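Local structure of Serine/threonine-protein kinase BRSK1 (Mus musculus, 5IRI) at residues 32-37 with 52-57; 39-44 with 117-122. The protein phosphorylates serine and threonine residues of protein substrates and carries a C-terminal kinase-associated (KA1) domain, present in this fragment, that is implicated in auto-inhibition. One frame throughout, in Å; residues are numbered along the deposited sequence.

Contact 1. Residues 32-37 with 52-57; sequences ADIVHA and TSFRAE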
ATOM      1  N   ALA A  32      10.912  -3.928   3.482  1.00 38.96           N
ATOM      2  CA  ALA A  32      11.037  -5.189   2.767  1.00 36.74           C
ATOM      3  C   ALA A  32       9.668  -5.759   2.420  1.00 42.98           C
ATOM      4  O   ALA A  32       9.375  -6.007   1.244  1.00 44.76           O
ATOM      5  CB  ALA A  32      11.846  -6.181   3.588  1.00 34.19           C
ATOM      6  N   ASP A  33       8.801  -5.913   3.426  1.00 42.81           N
ATOM      7  CA  ASP A  33       7.481  -6.503   3.219  1.00 43.08           C
ATOM      8  C   ASP A  33       6.684  -5.772   2.143  1.00 46.99           C
ATOM      9  O   ASP A  33       6.040  -6.417   1.300  1.00 49.39           O
ATOM     10  CB  ASP A  33       6.696  -6.498   4.529  1.00 46.21           C
ATOM     11  CG  ASP A  33       7.083  -7.627   5.455  1.00 54.45           C
ATOM     12  OD1 ASP A  33       7.572  -8.678   4.988  1.00 57.66           O
ATOM     13  OD2 ASP A  33       6.869  -7.464   6.668  1.00 56.96           O
ATOM     14  N   ILE A  34       6.685  -4.431   2.174  1.00 39.17           N
ATOM     15  CA  ILE A  34       5.936  -3.666   1.174  1.00 41.32           C
ATOM     16  C   ILE A  34       6.469  -3.945  -0.225  1.00 45.82           C
ATOM     17  O   ILE A  34       5.703  -4.139  -1.177  1.00 47.75           O
ATOM     18  CB  ILE A  34       5.988  -2.162   1.480  1.00 39.48           C
ATOM     19  CG1 ILE A  34       5.301  -1.846   2.792  1.00 40.32           C
ATOM     20  CG2 ILE A  34       5.287  -1.400   0.397  1.00 39.73           C
ATOM     21  CD1 ILE A  34       5.446  -0.418   3.162  1.00 36.46           C
ATOM     22  N   VAL A  35       7.793  -3.947  -0.379  1.00 45.61           N
ATOM     23  CA  VAL A  35       8.366  -4.100  -1.710  1.00 45.73           C
ATOM     24  C   VAL A  35       8.128  -5.502  -2.232  1.00 47.70           C
ATOM     25  O   VAL A  35       7.747  -5.685  -3.392  1.00 49.05           O
ATOM     26  CB  VAL A  35       9.858  -3.739  -1.693  1.00 41.91           C
ATOM     27  CG1 VAL A  35      10.579  -4.455  -2.797  1.00 39.41           C
ATOM     28  CG2 VAL A  35      10.026  -2.223  -1.816  1.00 39.59           C
ATOM     29  N   HIS A  36       8.332  -6.511  -1.384  1.00 45.72           N
ATOM     30  CA  HIS A  36       7.927  -7.868  -1.733  1.00 49.84           C
ATOM     31  C   HIS A  36       6.498  -7.890  -2.254  1.00 51.41           C
ATOM     32  O   HIS A  36       6.217  -8.498  -3.291  1.00 55.11           O
ATOM     33  CB  HIS A  36       8.078  -8.783  -0.513  1.00 50.11           C
ATOM     34  CG  HIS A  36       8.010 -10.251  -0.824  1.00 59.14           C
ATOM     35  ND1 HIS A  36       6.897 -11.024  -0.558  1.00 66.92           N
ATOM     36  CD2 HIS A  36       8.926 -11.092  -1.362  1.00 62.75           C
ATOM     37  CE1 HIS A  36       7.126 -12.271  -0.931  1.00 63.96           C
ATOM     38  NE2 HIS A  36       8.351 -12.340  -1.422  1.00 67.85           N
ATOM     39  N   ALA A  37       5.585  -7.203  -1.562  1.00 52.47           N
ATOM     40  CA  ALA A  37       4.190  -7.184  -1.985  1.00 50.93           C
ATOM     41  C   ALA A  37       4.030  -6.517  -3.348  1.00 50.43           C
ATOM     42  O   ALA A  37       3.280  -7.012  -4.200  1.00 50.65           O
ATOM     43  CB  ALA A  37       3.338  -6.484  -0.928  1.00 41.33           C
ATOM     44  N   THR A  52      11.428   6.400   2.718  1.00 36.78           N
ATOM     45  CA  THR A  52      10.255   5.817   3.365  1.00 35.90           C
ATOM     46  C   THR A  52       8.925   6.118   2.666  1.00 38.44           C
ATOM     47  O   THR A  52       7.886   6.125   3.330  1.00 38.85           O
ATOM     48  CB  THR A  52      10.092   6.294   4.813  1.00 36.95           C
ATOM     49  OG1 THR A  52       9.738   7.684   4.819  1.00 38.90           O
ATOM     50  CG2 THR A  52      11.351   6.060   5.632  1.00 31.42           C
ATOM     51  N   SER A  53       8.896   6.379   1.363  1.00 34.86           N
ATOM     52  CA  SER A  53       7.601   6.452   0.710  1.00 32.31           C
ATOM     53  C   SER A  53       7.701   5.898  -0.703  1.00 37.55           C
ATOM     54  O   SER A  53       8.781   5.843  -1.299  1.00 38.42           O
ATOM     55  CB  SER A  53       7.052   7.869   0.691  1.00 32.66           C
ATOM     56  OG  SER A  53       7.894   8.695  -0.055  1.00 40.66           O
ATOM     57  N   PHE A  54       6.557   5.478  -1.221  1.00 32.34           N
ATOM     58  CA  PHE A  54       6.513   4.796  -2.493  1.00 36.37           C
ATOM     59  C   PHE A  54       5.295   5.268  -3.257  1.00 34.77           C
ATOM     60  O   PHE A  54       4.331   5.749  -2.666  1.00 39.00           O
ATOM     61  CB  PHE A  54       6.423   3.281  -2.320  1.00 38.71           C
ATOM     62  CG  PHE A  54       7.552   2.669  -1.534  1.00 41.03           C
ATOM     63  CD1 PHE A  54       8.723   2.278  -2.170  1.00 42.30           C
ATOM     64  CD2 PHE A  54       7.417   2.425  -0.174  1.00 39.40           C
ATOM     65  CE1 PHE A  54       9.753   1.681  -1.453  1.00 44.64           C
ATOM     66  CE2 PHE A  54       8.438   1.829   0.555  1.00 41.52           C
ATOM     67  CZ  PHE A  54       9.611   1.454  -0.081  1.00 45.97           C
ATOM     68  N   ARG A  55       5.348   5.126  -4.580  1.00 31.11           N
ATOM     69  CA  ARG A  55       4.166   5.212  -5.416  1.00 31.12           C
ATOM     70  C   ARG A  55       3.985   3.898  -6.161  1.00 33.29           C
ATOM     71  O   ARG A  55       4.899   3.068  -6.248  1.00 33.25           O
ATOM     72  CB  ARG A  55       4.237   6.375  -6.391  1.00 30.33           C
ATOM     73  CG  ARG A  55       4.294   7.722  -5.717  1.00 34.81           C
ATOM     74  CD  ARG A  55       3.359   8.704  -6.399  1.00 41.66           C
ATOM     75  NE  ARG A  55       3.374  10.010  -5.747  1.00 51.41           N
ATOM     76  CZ  ARG A  55       4.137  11.028  -6.133  1.00 53.56           C
ATOM     77  NH1 ARG A  55       4.948  10.898  -7.178  1.00 43.36           N
ATOM     78  NH2 ARG A  55       4.083  12.175  -5.471  1.00 53.73           N
ATOM     79  N   ALA A  56       2.776   3.694  -6.668  1.00 29.15           N
ATOM     80  CA  ALA A  56       2.441   2.395  -7.220  1.00 32.08           C
ATOM     81  C   ALA A  56       1.286   2.551  -8.184  1.00 36.13           C
ATOM     82  O   ALA A  56       0.344   3.309  -7.917  1.00 34.38           O
ATOM     83  CB  ALA A  56       2.080   1.402  -6.114  1.00 36.36           C
ATOM     84  N   GLU A  57       1.375   1.830  -9.303  1.00 36.14           N
ATOM     85  CA  GLU A  57       0.311   1.771 -10.294  1.00 38.44           C
ATOM     86  C   GLU A  57      -0.131   0.331 -10.482  1.00 42.36           C
ATOM     87  O   GLU A  57       0.694  -0.548 -10.749  1.00 46.70           O
ATOM     88  CB  GLU A  57       0.752   2.346 -11.627  1.00 45.64           C
ATOM     89  CG  GLU A  57      -0.402   2.646 -12.539  1.00 50.45           C
ATOM     90  CD  GLU A  57       0.040   3.216 -13.866  1.00 62.51           C
ATOM     91  OE1 GLU A  57       0.915   2.592 -14.510  1.00 66.36           O
ATOM     92  OE2 GLU A  57      -0.486   4.285 -14.259  1.00 63.40           O
TER
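The backbone hydrogen bond from His36 N to Ala32 O, 2.9 Å, closes the helical turn that carries Ile34 and Val35, the two residues that meet Phe54 on the sheet. This is helix-on-sheet packing in the KA1 domain: helix 27-40 lies against one face of the antiparallel sheet, here over strand 53-58, with no hydrogen bond between the two segments. The nearest backbone approach, 9.1 Å from Val35 CA to Phe54 CA, leaves the Phe54 ring to span most of the gap. With CG beside its own backbone N and anti to the carbonyl carbon (chi1 -58°), the ring reaches toward the helix. Two neighbouring helix residues meet it at opposite corners, Ile34 near CD2 and Val35 near CE1, with both methyls on the same side of the ring plane. Ile34 is the looser partner, its CG2 lying 4.4 Å from Phe54 CD2. It also packs on Val75 and Ile77 of strand 71-79 and on Leu123 of helix 109-124, so it joins this patch to the wider core. Phe54 also touches Val48 of strand 44-50 and, on the helix itself, Lys31. The side chains of Val35 and Phe54 cross at about a right angle: Val35 CG2, anti to its carbonyl carbon, sits 3.9 Å from Phe54 CE1 and 4.1 Å from Phe54 CZ.

Contact 2. Residues 39-44 with 117-122; sequences LSIPSL and ETIQAQ
An apolar, partly buried contact forms where the end of helix 27-40 turns back toward the sheet, and Ile41 meets Thr118 and Ile119 on the flank of helix 109-124. No hydrogen bond joins the two segments. Ile41 is the first residue to leave the helical conformation, and the side chains of Ile41 and Thr118 together bridge the 8.2 Å between Ile41 CA and Thr118 CA. The CG1 branch of Ile41 stands anti to the carbonyl carbon and the chain then runs on extended (chi2 179°), which carries CD1 out toward the other helix. There it meets the methyl of Thr118 tip to tip, with Ile41 CD1 3.7 Å from Thr118 CG2. Thr118 turns this methyl outward, CG2 anti to the backbone N, and the same rotation lets OG1 hydrogen-bond to the carbonyl of Arg114 in the preceding turn of its own helix. Deeper in, Ile119 adds a looser touch, its CG1 lying 4.4 Å from Ile41 CD1, and it continues inward onto Phe38 and Phe73. Val115 extends the helix surface that Ile41 covers. Beyond Ile41, a type II beta turn from Ile41 to Leu44, with Pro42 and Ser43 at its corners, redirects the chain into strand 44-50. The arrangement is that of the KA1 fold, in which two helices lie side by side on one face of an antiparallel sheet.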
ATOM      1  N   LEU A  39       6.169  -6.337  -5.805  1.00 46.45           N
ATOM      2  CA  LEU A  39       6.649  -7.283  -6.803  1.00 48.11           C
ATOM      3  C   LEU A  39       5.637  -8.397  -7.033  1.00 52.19           C
ATOM      4  O   LEU A  39       5.243  -8.675  -8.170  1.00 52.81           O
ATOM      5  CB  LEU A  39       7.987  -7.853  -6.347  1.00 44.91           C
ATOM      6  CG  LEU A  39       9.270  -7.115  -6.760  1.00 48.12           C
ATOM      7  CD1 LEU A  39       9.058  -5.650  -7.121  1.00 46.19           C
ATOM      8  CD2 LEU A  39      10.306  -7.237  -5.660  1.00 40.04           C
ATOM      9  N   SER A  40       5.177  -9.017  -5.950  1.00 49.77           N
ATOM     10  CA  SER A  40       4.321 -10.188  -6.055  1.00 50.21           C
ATOM     11  C   SER A  40       3.009  -9.872  -6.764  1.00 48.51           C
ATOM     12  O   SER A  40       2.462 -10.716  -7.479  1.00 54.58           O
ATOM     13  CB  SER A  40       4.055 -10.738  -4.663  1.00 51.42           C
ATOM     14  OG  SER A  40       2.725 -10.435  -4.286  1.00 53.61           O
ATOM     15  N   ILE A  41       2.475  -8.676  -6.577  1.00 49.41           N
ATOM     16  CA  ILE A  41       1.251  -8.359  -7.302  1.00 49.52           C
ATOM     17  C   ILE A  41       1.607  -8.145  -8.757  1.00 56.80           C
ATOM     18  O   ILE A  41       2.447  -7.287  -9.092  1.00 55.12           O
ATOM     19  CB  ILE A  41       0.520  -7.148  -6.710  1.00 48.22           C
ATOM     20  CG1 ILE A  41       0.070  -7.457  -5.279  1.00 47.59           C
ATOM     21  CG2 ILE A  41      -0.649  -6.808  -7.592  1.00 46.39           C
ATOM     22  CD1 ILE A  41      -0.641  -6.322  -4.587  1.00 43.26           C
ATOM     23  N   PRO A  42       1.024  -8.910  -9.667  1.00 61.55           N
ATOM     24  CA  PRO A  42       1.287  -8.713 -11.088  1.00 65.82           C
ATOM     25  C   PRO A  42       0.413  -7.589 -11.625  1.00 62.00           C
ATOM     26  O   PRO A  42      -0.685  -7.334 -11.120  1.00 58.28           O
ATOM     27  CB  PRO A  42       0.926 -10.067 -11.709  1.00 60.91           C
ATOM     28  CG  PRO A  42      -0.216 -10.563 -10.818  1.00 55.23           C
ATOM     29  CD  PRO A  42       0.018  -9.968  -9.421  1.00 55.42           C
ATOM     30  N   SER A  43       0.934  -6.907 -12.644  1.00 58.75           N
ATOM     31  CA  SER A  43       0.395  -5.664 -13.200  1.00 61.22           C
ATOM     32  C   SER A  43       0.591  -4.484 -12.265  1.00 61.95           C
ATOM     33  O   SER A  43       0.140  -3.378 -12.579  1.00 59.11           O
ATOM     34  CB  SER A  43      -1.101  -5.747 -13.561  1.00 59.58           C
ATOM     35  OG  SER A  43      -1.934  -5.767 -12.411  1.00 61.06           O
ATOM     36  N   LEU A  44       1.221  -4.680 -11.118  1.00 54.05           N
ATOM     37  CA  LEU A  44       1.537  -3.585 -10.220  1.00 51.62           C
ATOM     38  C   LEU A  44       3.020  -3.279 -10.350  1.00 48.65           C
ATOM     39  O   LEU A  44       3.872  -4.147 -10.113  1.00 54.75           O
ATOM     40  CB  LEU A  44       1.158  -3.912  -8.775  1.00 49.47           C
ATOM     41  CG  LEU A  44       1.331  -2.726  -7.816  1.00 47.55           C
ATOM     42  CD1 LEU A  44       0.215  -2.671  -6.794  1.00 40.83           C
ATOM     43  CD2 LEU A  44       2.679  -2.778  -7.122  1.00 45.89           C
ATOM     44  N   GLU A 117      -5.203  -4.466   0.765  1.00 48.65           N
ATOM     45  CA  GLU A 117      -5.379  -5.631   1.629  1.00 50.90           C
ATOM     46  C   GLU A 117      -4.272  -6.639   1.397  1.00 48.04           C
ATOM     47  O   GLU A 117      -3.608  -7.088   2.343  1.00 46.83           O
ATOM     48  CB  GLU A 117      -6.744  -6.269   1.384  1.00 50.39           C
ATOM     49  CG  GLU A 117      -7.829  -5.645   2.214  1.00 52.61           C
ATOM     50  CD  GLU A 117      -9.208  -5.963   1.701  1.00 63.54           C
ATOM     51  OE1 GLU A 117      -9.326  -6.663   0.663  1.00 63.72           O
ATOM     52  OE2 GLU A 117     -10.169  -5.504   2.354  1.00 67.62           O
ATOM     53  N   THR A 118      -4.064  -7.005   0.134  1.00 40.48           N
ATOM     54  CA  THR A 118      -2.915  -7.822  -0.212  1.00 40.75           C
ATOM     55  C   THR A 118      -1.646  -7.295   0.446  1.00 47.14           C
ATOM     56  O   THR A 118      -0.874  -8.068   1.024  1.00 46.51           O
ATOM     57  CB  THR A 118      -2.775  -7.864  -1.723  1.00 42.00           C
ATOM     58  OG1 THR A 118      -4.044  -8.230  -2.290  1.00 49.03           O
ATOM     59  CG2 THR A 118      -1.706  -8.858  -2.124  1.00 34.77           C
ATOM     60  N   ILE A 119      -1.446  -5.974   0.427  1.00 42.95           N
ATOM     61  CA  ILE A 119      -0.214  -5.410   0.963  1.00 38.37           C
ATOM     62  C   ILE A 119      -0.169  -5.557   2.477  1.00 42.42           C
ATOM     63  O   ILE A 119       0.831  -6.020   3.038  1.00 44.74           O
ATOM     64  CB  ILE A 119      -0.065  -3.945   0.529  1.00 39.47           C
ATOM     65  CG1 ILE A 119       0.007  -3.842  -0.991  1.00 43.66           C
ATOM     66  CG2 ILE A 119       1.170  -3.355   1.109  1.00 34.42           C
ATOM     67  CD1 ILE A 119       0.036  -2.422  -1.480  1.00 41.37           C
ATOM     68  N   GLN A 120      -1.239  -5.160   3.168  1.00 43.99           N
ATOM     69  CA  GLN A 120      -1.273  -5.350   4.616  1.00 43.82           C
ATOM     70  C   GLN A 120      -1.044  -6.801   5.006  1.00 42.70           C
ATOM     71  O   GLN A 120      -0.486  -7.073   6.074  1.00 42.62           O
ATOM     72  CB  GLN A 120      -2.608  -4.893   5.182  1.00 44.31           C
ATOM     73  CG  GLN A 120      -2.941  -3.452   4.935  1.00 46.60           C
ATOM     74  CD  GLN A 120      -4.141  -3.015   5.743  1.00 49.00           C
ATOM     75  OE1 GLN A 120      -5.064  -3.788   5.962  1.00 57.70           O
ATOM     76  NE2 GLN A 120      -4.123  -1.778   6.207  1.00 48.42           N
ATOM     77  N   ALA A 121      -1.476  -7.743   4.166  1.00 46.70           N
ATOM     78  CA  ALA A 121      -1.334  -9.153   4.501  1.00 46.29           C
ATOM     79  C   ALA A 121       0.127  -9.546   4.635  1.00 45.64           C
ATOM     80  O   ALA A 121       0.502 -10.243   5.581  1.00 47.35           O
ATOM     81  CB  ALA A 121      -2.028 -10.007   3.449  1.00 46.04           C
ATOM     82  N   GLN A 122       0.967  -9.116   3.697  1.00 50.37           N
ATOM     83  CA  GLN A 122       2.384  -9.418   3.833  1.00 46.03           C
ATOM     84  C   GLN A 122       2.960  -8.732   5.045  1.00 43.64           C
ATOM     85  O   GLN A 122       3.886  -9.249   5.672  1.00 48.09           O
ATOM     86  CB  GLN A 122       3.138  -9.001   2.581  1.00 44.77           C
ATOM     87  CG  GLN A 122       4.554  -9.584   2.493  1.00 58.67           C
ATOM     88  CD  GLN A 122       4.573 -11.058   2.095  1.00 63.62           C
ATOM     89  OE1 GLN A 122       4.220 -11.420   0.963  1.00 61.73           O
ATOM     90  NE2 GLN A 122       4.995 -11.917   3.028  1.00 63.13           N
TER

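From the N terminus, the chain passes two strands and then enters helix 27-40, from which both contacts start. Contact 1 closes the shorter loop: 14 residues, among them strand 44-50, separate its segments before strand 53-58 comes back against the helix. Contact 2 begins inside that loop, at the helix end, and closes 72 residues later on helix 109-124, after the central strands have been laid down. The segments therefore alternate along the chain and the two loops cross. Together they tie helix 27-40 to the sheet and to the C-terminal helix. The contacts also meet directly through a weak hydrogen bond between His36 ND1 and Gln122 OE1.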